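Local coordinates for protein Phthiocerol/phenolphthiocerol synthesis polyketide synthase type I PpsC (PDB 5NJI) that helps build phthiocerol and phenolphthiocerol lipids in Mycobacterium tuberculosis, its dehydratase domain probably removing water from a beta-hydroxyacyl chain to give an enoyl product, at residues A58-D63 with V67-A72; T115-G118 with C123-E126; R128-S131 with G135-T138; V298-D301 with Q305-L308. The protein carries 1 engineered substitution. All coordinates share one frame; numbering follows the deposited sequence.

Contact 1: residues A58-D63 with V67-A72; sequences ADFVID and VLPGAA. Engineered in segment 58-63: Phe60 (natural residue His). With 8Z2 (~{S}-[2-[3-[[(2~{R})-4-[[[(2~{R},3~{S},4~{R},5~{R})-5-(6-aminopurin-9-yl)-4-oxidanyl-3-phosphonooxy-oxolan-2-yl]methoxy-oxidanyl-phosphoryl]oxy-oxidanyl-phosphoryl]oxy-3,3-dimethyl-2-oxidanyl-butanoyl]amino]propanoylamino]ethyl] (~{E})-dodec-2-enethioate), chain B.
Phe60, an engineered residue replacing the natural histidine, meets Val67 through its backbone and Pro69 through its ring. The one hydrogen bond between the segments runs from Val67 N to Phe60 O at 3.1 Å, almost straight at 168°. With CG anti to the backbone N (chi1 -161°), the phenyl ring swings over the proline, and Pro69 CB sits 3.6 Å from the centroid of the Phe60 ring, practically on its normal: a CH-pi contact over one face. Farther along the strand, Ile62 CB lies 4.2 Å from Val67 CG2. His187 and Phe191 also meet the Phe60 ring.

The acyl-CoA lies against the same side chains. CA2 of 8Z2 reaches the edge of the Phe60 ring, in its plane, 3.6 Å from Phe60 CZ, while Ile62 CD1 is 3.7 Å from the thioester sulfur S. Gly70 N donates to the thioester oxygen OA1 of 8Z2 at 3.0 Å and 172°, which would polarise the carbonyl; the start of helix 70-84 probably adds to this. A thioester held by a backbone N-H at the start of the long central helix is consistent with the substrate site of a hotdog-fold dehydratase.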
loop_
_atom_site.group_PDB
_atom_site.type_symbol
_atom_site.label_atom_id
_atom_site.label_comp_id
_atom_site.label_asym_id
_atom_site.label_seq_id
_atom_site.Cartn_x
_atom_site.Cartn_y
_atom_site.Cartn_z
ATOM N N ALA A 58 11.537 -6.529 -7.192
ATOM C CA ALA A 58 12.537 -7.393 -6.526
ATOM C C ALA A 58 12.911 -6.981 -5.081
ATOM O O ALA A 58 13.437 -7.763 -4.346
ATOM C CB ALA A 58 13.870 -7.582 -7.343
ATOM N N ASP A 59 12.653 -5.734 -4.726
ATOM C CA ASP A 59 13.030 -5.254 -3.411
ATOM C C ASP A 59 11.954 -5.492 -2.356
ATOM O O ASP A 59 12.141 -5.080 -1.202
ATOM C CB ASP A 59 13.382 -3.770 -3.490
ATOM C CG ASP A 59 14.803 -3.522 -3.991
ATOM O OD1 ASP A 59 15.495 -4.486 -4.404
ATOM O OD2 ASP A 59 15.248 -2.361 -3.952
ATOM N N PHE A 60 10.856 -6.169 -2.697
ATOM C CA PHE A 60 9.844 -6.528 -1.709
ATOM C C PHE A 60 9.802 -8.046 -1.584
ATOM O O PHE A 60 9.259 -8.729 -2.454
ATOM C CB PHE A 60 8.476 -5.974 -2.070
ATOM C CG PHE A 60 7.556 -5.933 -0.892
ATOM C CD1 PHE A 60 7.551 -4.840 -0.044
ATOM C CD2 PHE A 60 6.773 -7.025 -0.578
ATOM C CE1 PHE A 60 6.729 -4.813 1.049
ATOM C CE2 PHE A 60 5.956 -7.013 0.523
ATOM C CZ PHE A 60 5.944 -5.900 1.349
ATOM N N VAL A 61 10.384 -8.557 -0.513
ATOM C CA VAL A 61 10.647 -9.979 -0.353
ATOM C C VAL A 61 10.110 -10.445 0.990
ATOM O O VAL A 61 10.226 -9.746 2.001
ATOM C CB VAL A 61 12.154 -10.256 -0.479
ATOM C CG1 VAL A 61 12.497 -11.698 -0.100
ATOM C CG2 VAL A 61 12.626 -9.920 -1.892
ATOM N N ILE A 62 9.488 -11.619 0.996
ATOM C CA ILE A 62 9.033 -12.275 2.215
ATOM C C ILE A 62 9.565 -13.700 2.193
ATOM O O ILE A 62 9.300 -14.448 1.244
ATOM C CB ILE A 62 7.503 -12.269 2.349
ATOM C CG1 ILE A 62 6.980 -10.832 2.402
ATOM C CG2 ILE A 62 7.084 -13.051 3.602
ATOM C CD1 ILE A 62 5.505 -10.714 2.640
ATOM N N ASP A 63 10.350 -14.067 3.200
ATOM C CA ASP A 63 10.897 -15.426 3.273
ATOM C C ASP A 63 11.595 -15.799 1.963
ATOM O O ASP A 63 11.380 -16.878 1.399
ATOM C CB ASP A 63 9.796 -16.442 3.604
ATOM C CG ASP A 63 9.258 -16.298 5.019
ATOM O OD1 ASP A 63 9.928 -15.666 5.859
ATOM O OD2 ASP A 63 8.162 -16.841 5.290
ATOM N N VAL A 67 7.267 -10.920 -3.433
ATOM C CA VAL A 67 5.837 -10.933 -3.201
ATOM C C VAL A 67 5.321 -9.545 -3.537
ATOM O O VAL A 67 5.993 -8.546 -3.283
ATOM C CB VAL A 67 5.530 -11.302 -1.737
ATOM C CG1 VAL A 67 4.090 -10.984 -1.361
ATOM C CG2 VAL A 67 5.826 -12.769 -1.517
ATOM N N LEU A 68 4.133 -9.475 -4.100
ATOM C CA LEU A 68 3.609 -8.175 -4.454
ATOM C C LEU A 68 3.114 -7.470 -3.196
ATOM O O LEU A 68 2.321 -8.048 -2.443
ATOM C CB LEU A 68 2.463 -8.292 -5.457
ATOM C CG LEU A 68 2.086 -6.977 -6.140
ATOM C CD1 LEU A 68 3.179 -6.566 -7.128
ATOM C CD2 LEU A 68 0.758 -7.099 -6.841
ATOM N N PRO A 69 3.556 -6.246 -2.918
ATOM C CA PRO A 69 3.148 -5.614 -1.660
ATOM C C PRO A 69 1.683 -5.203 -1.677
ATOM O O PRO A 69 1.107 -4.889 -2.721
ATOM C CB PRO A 69 4.073 -4.402 -1.553
ATOM C CG PRO A 69 4.441 -4.078 -2.930
ATOM C CD PRO A 69 4.499 -5.396 -3.669
ATOM N N GLY A 70 1.089 -5.193 -0.478
ATOM C CA GLY A 70 -0.306 -4.804 -0.351
ATOM C C GLY A 70 -0.597 -3.473 -1.001
ATOM O O GLY A 70 -1.643 -3.283 -1.631
ATOM N N ALA A 71 0.306 -2.498 -0.812
ATOM C CA ALA A 71 0.092 -1.178 -1.381
ATOM C C ALA A 71 -0.044 -1.202 -2.893
ATOM O O ALA A 71 -0.684 -0.311 -3.472
ATOM C CB ALA A 71 1.260 -0.280 -0.954
ATOM N N ALA A 72 0.539 -2.194 -3.568
ATOM C CA ALA A 72 0.409 -2.230 -5.012
ATOM C C ALA A 72 -1.020 -2.518 -5.422
ATOM O O ALA A 72 -1.488 -1.988 -6.431
ATOM C CB ALA A 72 1.357 -3.267 -5.615
HETATM C C2 8Z2 B . -14.192 -12.808 0.904
HETATM C C4 8Z2 B . -12.861 -14.527 1.774
HETATM C C5 8Z2 B . -13.408 -15.370 0.930
HETATM C C6 8Z2 B . -14.339 -14.981 0.095
HETATM C C8 8Z2 B . -12.018 -16.484 2.069
HETATM C C10 8Z2 B . 4.587 -4.663 11.716
HETATM C C11 8Z2 B . 3.942 -4.559 13.038
HETATM C C12 8Z2 B . 4.231 -5.762 13.852
HETATM N N9 8Z2 B . -11.953 -15.209 2.441
HETATM N N7 8Z2 B . -12.869 -16.550 1.100
HETATM N N3 8Z2 B . -13.236 -13.235 1.784
HETATM N N1 8Z2 B . -14.760 -13.716 0.056
HETATM N N6 8Z2 B . -14.794 -15.932 -0.683
HETATM C "C1'" 8Z2 B . -11.347 -14.113 3.443
HETATM C "C2'" 8Z2 B . -12.388 -14.163 4.497
HETATM O "O2'" 8Z2 B . -12.567 -12.761 4.650
HETATM C "C3'" 8Z2 B . -11.653 -15.002 5.665
HETATM O "O3'" 8Z2 B . -12.672 -15.561 6.544
HETATM C "C4'" 8Z2 B . -10.451 -13.857 5.850
HETATM O "O4'" 8Z2 B . -10.097 -13.762 4.393
HETATM C "C5'" 8Z2 B . -9.138 -14.014 6.602
HETATM O "O5'" 8Z2 B . -8.283 -14.988 6.135
HETATM P P1 8Z2 B . -8.571 -16.430 5.980
HETATM O O11 8Z2 B . -9.086 -16.387 4.616
HETATM O O12 8Z2 B . -9.704 -16.997 6.754
HETATM O O6 8Z2 B . -7.192 -17.426 6.119
HETATM P P2 8Z2 B . -6.534 -18.088 4.802
HETATM O O21 8Z2 B . -7.486 -18.045 3.533
HETATM O O22 8Z2 B . -5.959 -19.367 4.691
HETATM O O7 8Z2 B . -5.334 -16.980 4.739
HETATM C CPA 8Z2 B . -4.935 -16.018 5.731
HETATM C CPB 8Z2 B . -3.747 -15.275 5.061
HETATM C CP8 8Z2 B . -4.271 -14.719 3.725
HETATM C CP7 8Z2 B . -3.224 -14.159 5.905
HETATM C CP9 8Z2 B . -2.631 -16.283 4.809
HETATM O OP3 8Z2 B . -5.299 -13.870 4.050
HETATM C CP6 8Z2 B . -3.215 -13.962 2.877
HETATM O OP2 8Z2 B . -2.265 -14.550 2.504
HETATM N NP2 8Z2 B . -3.520 -12.746 2.450
HETATM C CP5 8Z2 B . -2.705 -11.910 1.597
HETATM C CP4 8Z2 B . -1.844 -10.996 2.448
HETATM C CP3 8Z2 B . -0.981 -10.132 1.501
HETATM O OP1 8Z2 B . -0.739 -10.510 0.406
HETATM N NP1 8Z2 B . -0.519 -8.993 1.957
HETATM C CP2 8Z2 B . 0.251 -8.096 1.150
HETATM C CP1 8Z2 B . 1.656 -8.557 0.993
HETATM S S 8Z2 B . 2.552 -8.488 2.575
HETATM P P3 8Z2 B . -13.778 -16.679 5.751
HETATM O O31 8Z2 B . -12.710 -17.579 4.801
HETATM O O32 8Z2 B . -14.636 -16.174 4.760
HETATM O O33 8Z2 B . -14.563 -17.633 6.540
HETATM C CA1 8Z2 B . 2.770 -6.980 2.748
HETATM C CA2 8Z2 B . 3.539 -6.583 3.952
HETATM O OA1 8Z2 B . 2.413 -6.089 2.045
HETATM C CA3 8Z2 B . 3.732 -5.138 4.196
HETATM C CA4 8Z2 B . 4.458 -4.753 5.419
HETATM C CA5 8Z2 B . 4.387 -3.276 5.712
HETATM C CA6 8Z2 B . 5.102 -2.966 7.018
HETATM C CA7 8Z2 B . 4.241 -3.360 8.240
HETATM C CA8 8Z2 B . 5.056 -3.509 9.509
HETATM C CA9 8Z2 B . 4.214 -3.548 10.813
#

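Contact 2: residues T115-G118 with C123-E126; sequences TLTG and CQVE
Leu116 packs across the strand pair onto Cys123 and Val125. Its CB stands 4.1 Å from Gln124 O. CG, anti to the backbone N (chi1 -178°), lies about equally far from Gln124 O and Cys123 CB. The two methyls then divide: Leu116 CD1 touches Cys123 SG at 3.8 Å and Val125 CG2 at 4.0 Å, whereas Leu116 CD2 rests on Cys123 CB at 3.9 Å. Helix 70-84 closes over this apolar face, with Ala80 and Thr84 against Leu116, Ala81 against Cys123 and Ala77 against Val125.

Four backbone hydrogen bonds join the antiparallel strands in two hydrogen-bonded pairs, Thr115 with Glu126 and Thr117 with Gln124; the shortest is Gln124 N to Thr117 O, 2.8 Å. On the face bearing these four residues, Thr115 OG1 lies alongside Glu126 CB at 3.6 Å. One water links Thr115 OG1, at 2.8 Å, to Gln124 O, which it reaches as a donor, and it gives a weak bond to Thr115 O. The polar ends find further partners: Thr115 OG1 hydrogen-bonds Arg128 NH1, Gln124 OE1 bonds Thr143, and Glu126 OE2 hydrogen-bonds Thr138 OG1 and forms a salt bridge with Arg128. The pairing therefore separates two chemistries, an apolar face pressed on the helix and a polar face wired by side-chain bonds and water, where Arg128 probably stabilises the charge of Glu126.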
loop_
_atom_site.group_PDB
_atom_site.type_symbol
_atom_site.label_atom_id
_atom_site.label_comp_id
_atom_site.label_asym_id
_atom_site.label_seq_id
_atom_site.Cartn_x
_atom_site.Cartn_y
_atom_site.Cartn_z
ATOM N N THR A 115 -10.288 -6.774 -12.940
ATOM C CA THR A 115 -11.614 -6.443 -13.450
ATOM C C THR A 115 -12.239 -5.331 -12.629
ATOM O O THR A 115 -11.947 -5.164 -11.444
ATOM C CB THR A 115 -12.565 -7.633 -13.440
ATOM O OG1 THR A 115 -12.674 -8.176 -12.118
ATOM C CG2 THR A 115 -12.116 -8.718 -14.425
ATOM N N LEU A 116 -13.105 -4.568 -13.281
ATOM C CA LEU A 116 -13.851 -3.517 -12.602
ATOM C C LEU A 116 -15.297 -3.568 -13.053
ATOM O O LEU A 116 -15.579 -3.605 -14.254
ATOM C CB LEU A 116 -13.266 -2.131 -12.879
ATOM C CG LEU A 116 -13.931 -0.933 -12.175
ATOM C CD1 LEU A 116 -12.938 0.176 -12.000
ATOM C CD2 LEU A 116 -15.126 -0.397 -12.980
ATOM N N THR A 117 -16.201 -3.528 -12.091
ATOM C CA THR A 117 -17.621 -3.371 -12.357
ATOM C C THR A 117 -18.118 -2.188 -11.542
ATOM O O THR A 117 -17.522 -1.825 -10.532
ATOM C CB THR A 117 -18.410 -4.622 -11.981
ATOM O OG1 THR A 117 -18.310 -4.861 -10.568
ATOM C CG2 THR A 117 -17.873 -5.833 -12.729
ATOM N N GLY A 118 -19.211 -1.570 -11.992
ATOM C CA GLY A 118 -19.841 -0.502 -11.239
ATOM C C GLY A 118 -19.889 0.788 -12.030
ATOM O O GLY A 118 -19.903 0.778 -13.267
ATOM N N CYS A 123 -17.480 1.461 -7.354
ATOM C CA CYS A 123 -17.129 0.374 -8.257
ATOM C C CYS A 123 -16.352 -0.693 -7.487
ATOM O O CYS A 123 -15.836 -0.452 -6.395
ATOM C CB CYS A 123 -16.334 0.891 -9.463
ATOM S SG CYS A 123 -14.777 1.671 -9.059
ATOM N N GLN A 124 -16.335 -1.904 -8.043
ATOM C CA GLN A 124 -15.761 -3.076 -7.405
ATOM C C GLN A 124 -14.631 -3.569 -8.288
ATOM O O GLN A 124 -14.819 -3.763 -9.494
ATOM C CB GLN A 124 -16.800 -4.202 -7.203
ATOM C CG GLN A 124 -18.064 -3.777 -6.481
ATOM C CD GLN A 124 -17.866 -3.646 -4.986
ATOM O OE1 GLN A 124 -16.837 -4.055 -4.444
ATOM N NE2 GLN A 124 -18.853 -3.073 -4.309
ATOM N N VAL A 125 -13.469 -3.774 -7.689
ATOM C CA VAL A 125 -12.275 -4.199 -8.404
ATOM C C VAL A 125 -11.869 -5.562 -7.872
ATOM O O VAL A 125 -11.933 -5.810 -6.666
ATOM C CB VAL A 125 -11.144 -3.166 -8.230
ATOM C CG1 VAL A 125 -9.841 -3.655 -8.854
ATOM C CG2 VAL A 125 -11.539 -1.836 -8.827
ATOM N N GLU A 126 -11.464 -6.456 -8.771
ATOM C CA GLU A 126 -10.950 -7.764 -8.377
ATOM C C GLU A 126 -9.640 -7.985 -9.114
ATOM O O GLU A 126 -9.522 -7.647 -10.297
ATOM C CB GLU A 126 -11.966 -8.888 -8.655
ATOM C CG GLU A 126 -11.591 -10.245 -8.079
ATOM C CD GLU A 126 -12.802 -11.136 -7.839
ATOM O OE1 GLU A 126 -13.949 -10.636 -7.931
ATOM O OE2 GLU A 126 -12.601 -12.338 -7.555
HETATM O O HOH W 1 -14.461 -6.618 -10.540
#

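Contact 3: residues R128-S131 with G135-T138; sequences RTRS and GWTT
Thr137 O is approached by two groups of the facing strand: Thr129 N donates to it at 3.0 Å, in the carbonyl plane, and Arg128 CA adds a bent, weak CA-H...O contact. Thr137 N returns a bond to Thr129 O at 3.1 Å, completing an antiparallel hydrogen-bonded pair. On one side of that pair Thr129 and Thr137 point the same way, Thr129 OG1 being bonded to His139.

The other side carries Arg128, Arg130, Trp136 and Thr138. Arg128 runs extended from CG to NE, and its CD lies 3.8 Å from Trp136 CB. The Arg128 guanidinium is turned 79° from the indole plane, its NH1 hydrogen-bonded to Thr115 OG1 and its NH2 in a salt bridge with Glu126. A water donates to Thr138 OG1 at 2.8 Å, an oxygen also bonded to Glu126, and makes weak bonds to Trp136 O and from Arg128 NE.

Arg130 is poorly ordered, so the detail of its contact with Trp136 is doubtful, as is its nearly eclipsed chi2 (7°). As modelled, CD lies over the indole, offset toward the rim and 4.0 Å from the centroid of the five-membered ring of Trp136. Beyond it, Trp136 CZ2 stands over the Arg130 guanidinium, 3.5 Å from Arg130 CZ, the two planes 39° apart. The arrangement is the exposed end of a beta hairpin formed by strands 122-130 and 136-146, whose three connecting residues are not modelled.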
loop_
_atom_site.group_PDB
_atom_site.type_symbol
_atom_site.label_atom_id
_atom_site.label_comp_id
_atom_site.label_asym_id
_atom_site.label_seq_id
_atom_site.Cartn_x
_atom_site.Cartn_y
_atom_site.Cartn_z
ATOM N N ARG A 128 -6.663 -10.723 -9.950
ATOM C CA ARG A 128 -6.365 -12.120 -10.074
ATOM C C ARG A 128 -5.014 -12.388 -10.818
ATOM O O ARG A 128 -4.556 -11.498 -11.400
ATOM C CB ARG A 128 -7.468 -12.807 -10.943
ATOM C CG ARG A 128 -8.883 -12.678 -10.447
ATOM C CD ARG A 128 -9.956 -13.121 -11.490
ATOM N NE ARG A 128 -11.280 -13.257 -10.991
ATOM C CZ ARG A 128 -12.246 -12.280 -11.019
ATOM N NH1 ARG A 128 -11.958 -11.059 -11.597
ATOM N NH2 ARG A 128 -13.521 -12.538 -10.465
ATOM N N THR A 129 -4.488 -13.616 -10.751
ATOM C CA THR A 129 -3.368 -14.060 -11.618
ATOM C C THR A 129 -3.952 -15.242 -12.516
ATOM O O THR A 129 -4.792 -15.974 -12.017
ATOM C CB THR A 129 -2.116 -14.530 -10.870
ATOM O OG1 THR A 129 -2.477 -15.529 -9.955
ATOM C CG2 THR A 129 -1.319 -13.330 -10.183
ATOM N N ARG A 130 -3.471 -15.374 -13.795
ATOM C CA ARG A 130 -3.880 -16.408 -14.751
ATOM C C ARG A 130 -3.258 -17.691 -14.079
ATOM O O ARG A 130 -2.059 -17.647 -13.833
ATOM C CB ARG A 130 -3.402 -16.217 -16.260
ATOM C CG ARG A 130 -4.110 -16.904 -17.410
ATOM C CD ARG A 130 -5.382 -17.651 -17.081
ATOM N NE ARG A 130 -6.148 -18.115 -18.241
ATOM C CZ ARG A 130 -6.545 -17.307 -19.287
ATOM N NH1 ARG A 130 -6.202 -15.943 -19.266
ATOM N NH2 ARG A 130 -7.306 -17.844 -20.363
ATOM N N SER A 131 -4.023 -18.744 -13.717
ATOM C CA SER A 131 -3.200 -19.970 -13.078
ATOM C C SER A 131 -2.279 -20.615 -14.129
ATOM O O SER A 131 -2.583 -20.582 -15.323
ATOM C CB SER A 131 -4.229 -20.956 -12.554
ATOM O OG SER A 131 -5.284 -20.279 -11.897
ATOM N N GLY A 135 -7.444 -21.070 -15.812
ATOM C CA GLY A 135 -8.186 -20.574 -14.671
ATOM C C GLY A 135 -7.530 -19.350 -14.048
ATOM O O GLY A 135 -6.536 -18.820 -14.539
ATOM N N TRP A 136 -8.109 -18.901 -12.932
ATOM C CA TRP A 136 -7.632 -17.700 -12.253
ATOM C C TRP A 136 -7.670 -17.905 -10.743
ATOM O O TRP A 136 -8.488 -18.668 -10.226
ATOM C CB TRP A 136 -8.470 -16.453 -12.631
ATOM C CG TRP A 136 -8.377 -16.049 -14.078
ATOM C CD1 TRP A 136 -7.490 -15.166 -14.644
ATOM C CD2 TRP A 136 -9.207 -16.528 -15.145
ATOM N NE1 TRP A 136 -7.733 -15.070 -16.007
ATOM C CE2 TRP A 136 -8.778 -15.902 -16.329
ATOM C CE3 TRP A 136 -10.281 -17.423 -15.200
ATOM C CZ2 TRP A 136 -9.385 -16.145 -17.564
ATOM C CZ3 TRP A 136 -10.878 -17.671 -16.428
ATOM C CH2 TRP A 136 -10.432 -17.028 -17.591
ATOM N N THR A 137 -6.772 -17.201 -10.041
ATOM C CA THR A 137 -6.722 -17.147 -8.580
ATOM C C THR A 137 -6.925 -15.700 -8.147
ATOM O O THR A 137 -6.255 -14.814 -8.675
ATOM C CB THR A 137 -5.362 -17.620 -8.053
ATOM O OG1 THR A 137 -5.159 -18.994 -8.377
ATOM C CG2 THR A 137 -5.234 -17.426 -6.538
ATOM N N THR A 138 -7.803 -15.467 -7.172
ATOM C CA THR A 138 -8.078 -14.113 -6.689
ATOM C C THR A 138 -7.105 -13.718 -5.580
ATOM O O THR A 138 -6.974 -14.430 -4.582
ATOM C CB THR A 138 -9.512 -14.008 -6.172
ATOM O OG1 THR A 138 -10.432 -14.264 -7.248
ATOM C CG2 THR A 138 -9.781 -12.626 -5.609
HETATM O O HOH W 2 -10.477 -16.055 -9.393
#

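Contact 4: residues V298-D301 with Q305-L308; sequences VLTD and QPLL
Leu299 O receives two N-H groups of the facing strand, a strong one from Leu307 N at 2.7 Å and a weak one from Leu308 N at 3.3 Å. Two residues of strand 306-317 thus stand opposite the single Leu299, a classic beta bulge. Leu299 N closes the pair by donating to Leu308 O at 2.9 Å. On this tight, buried side Leu299 CB packs on Leu308 CB at 4.0 Å, and helix 226-234 covers them with Met228 and Met229. Leu307, its CG beside the backbone N (chi1 -56°), extends CD1 to Asp301 CB, 3.8 Å away.

The opposite side of the pair is looser. Thr300 CG2 touches Pro306 CA at 3.8 Å, and Val298 CG1 comes only within 4.4 Å of Pro306 CB.

At the hairpin end Asp301 N donates to Gln305 O. Exposed Gln305 runs CB and CG alongside the Asp301 carboxylate, its NE2 turning back to bond Asn303 O. Asp301 OD1 takes Gln305 N at 2.8 Å, from above the carboxylate plane, and also Asn303 N, as in an Asx turn; OD2 forms a salt bridge with Arg278. This buried carboxylate is satisfied on both oxygens, and the two N-H bonds and the arginine probably favour its charged state.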
loop_
_atom_site.group_PDB
_atom_site.type_symbol
_atom_site.label_atom_id
_atom_site.label_comp_id
_atom_site.label_asym_id
_atom_site.label_seq_id
_atom_site.Cartn_x
_atom_site.Cartn_y
_atom_site.Cartn_z
ATOM N N VAL A 298 -0.943 8.307 8.918
ATOM C CA VAL A 298 -1.099 9.571 8.205
ATOM C C VAL A 298 0.261 10.001 7.681
ATOM O O VAL A 298 1.238 10.037 8.440
ATOM C CB VAL A 298 -1.679 10.669 9.116
ATOM C CG1 VAL A 298 -1.793 11.999 8.372
ATOM C CG2 VAL A 298 -3.031 10.227 9.666
ATOM N N LEU A 299 0.315 10.335 6.394
ATOM C CA LEU A 299 1.504 10.855 5.740
ATOM C C LEU A 299 1.262 12.301 5.354
ATOM O O LEU A 299 0.257 12.605 4.704
ATOM C CB LEU A 299 1.828 10.040 4.483
ATOM C CG LEU A 299 3.026 10.453 3.643
ATOM C CD1 LEU A 299 4.313 10.048 4.331
ATOM C CD2 LEU A 299 2.914 9.788 2.265
ATOM N N THR A 300 2.175 13.189 5.764
ATOM C CA THR A 300 2.070 14.621 5.504
ATOM C C THR A 300 3.261 15.141 4.712
ATOM O O THR A 300 4.362 14.590 4.771
ATOM C CB THR A 300 1.997 15.390 6.825
ATOM O OG1 THR A 300 3.013 14.903 7.700
ATOM C CG2 THR A 300 0.651 15.202 7.471
ATOM N N ASP A 301 3.044 16.257 4.012
ATOM C CA ASP A 301 4.134 16.919 3.314
ATOM C C ASP A 301 4.858 17.889 4.250
ATOM O O ASP A 301 4.581 17.964 5.447
ATOM C CB ASP A 301 3.640 17.605 2.037
ATOM C CG ASP A 301 2.734 18.804 2.281
ATOM O OD1 ASP A 301 2.648 19.341 3.417
ATOM O OD2 ASP A 301 2.129 19.226 1.264
ATOM N N GLN A 305 0.576 19.181 5.297
ATOM C CA GLN A 305 -0.666 18.822 4.612
ATOM C C GLN A 305 -0.798 17.302 4.522
ATOM O O GLN A 305 0.133 16.633 4.062
ATOM C CB GLN A 305 -0.706 19.416 3.216
ATOM C CG GLN A 305 -0.505 20.927 3.176
ATOM C CD GLN A 305 -1.527 21.663 4.031
ATOM O OE1 GLN A 305 -2.732 21.665 3.738
ATOM N NE2 GLN A 305 -1.053 22.253 5.122
ATOM N N PRO A 306 -1.905 16.721 4.975
ATOM C CA PRO A 306 -2.093 15.272 4.807
ATOM C C PRO A 306 -2.186 14.905 3.338
ATOM O O PRO A 306 -2.938 15.505 2.572
ATOM C CB PRO A 306 -3.406 14.994 5.550
ATOM C CG PRO A 306 -3.584 16.151 6.470
ATOM C CD PRO A 306 -2.977 17.321 5.787
ATOM N N LEU A 307 -1.395 13.914 2.951
ATOM C CA LEU A 307 -1.391 13.403 1.597
ATOM C C LEU A 307 -2.048 12.045 1.509
ATOM O O LEU A 307 -2.689 11.734 0.506
ATOM C CB LEU A 307 0.049 13.278 1.082
ATOM C CG LEU A 307 0.896 14.546 1.119
ATOM C CD1 LEU A 307 2.339 14.219 0.750
ATOM C CD2 LEU A 307 0.317 15.568 0.163
ATOM N N LEU A 308 -1.832 11.218 2.527
ATOM C CA LEU A 308 -2.368 9.864 2.592
ATOM C C LEU A 308 -2.891 9.648 4.000
ATOM O O LEU A 308 -2.167 9.885 4.975
ATOM C CB LEU A 308 -1.292 8.814 2.277
ATOM C CG LEU A 308 -1.716 7.364 2.427
ATOM C CD1 LEU A 308 -2.660 6.991 1.323
ATOM C CD2 LEU A 308 -0.496 6.464 2.420
#

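Overall arrangement
Along the chain the four contacts follow one another in series. Contact 1 contributes to the acyl-CoA thioester site, where strand 60-62 meets the start of helix 70-84; that same helix covers the apolar face of contact 2. Contacts 2 and 3 share strand 122-130, their centres 16 Å apart, and touch through Glu126 with Thr138 and Thr115 with Arg128. Contact 4 lies across the chain's centre from contacts 1 and 3, its centre about 35 Å from that of contact 3, and is backed by helix 226-234. Two antiparallel regions, each packed on its own helix, fit the double-hotdog architecture of polyketide synthase dehydratases, with the acyl chain probably running between the two halves.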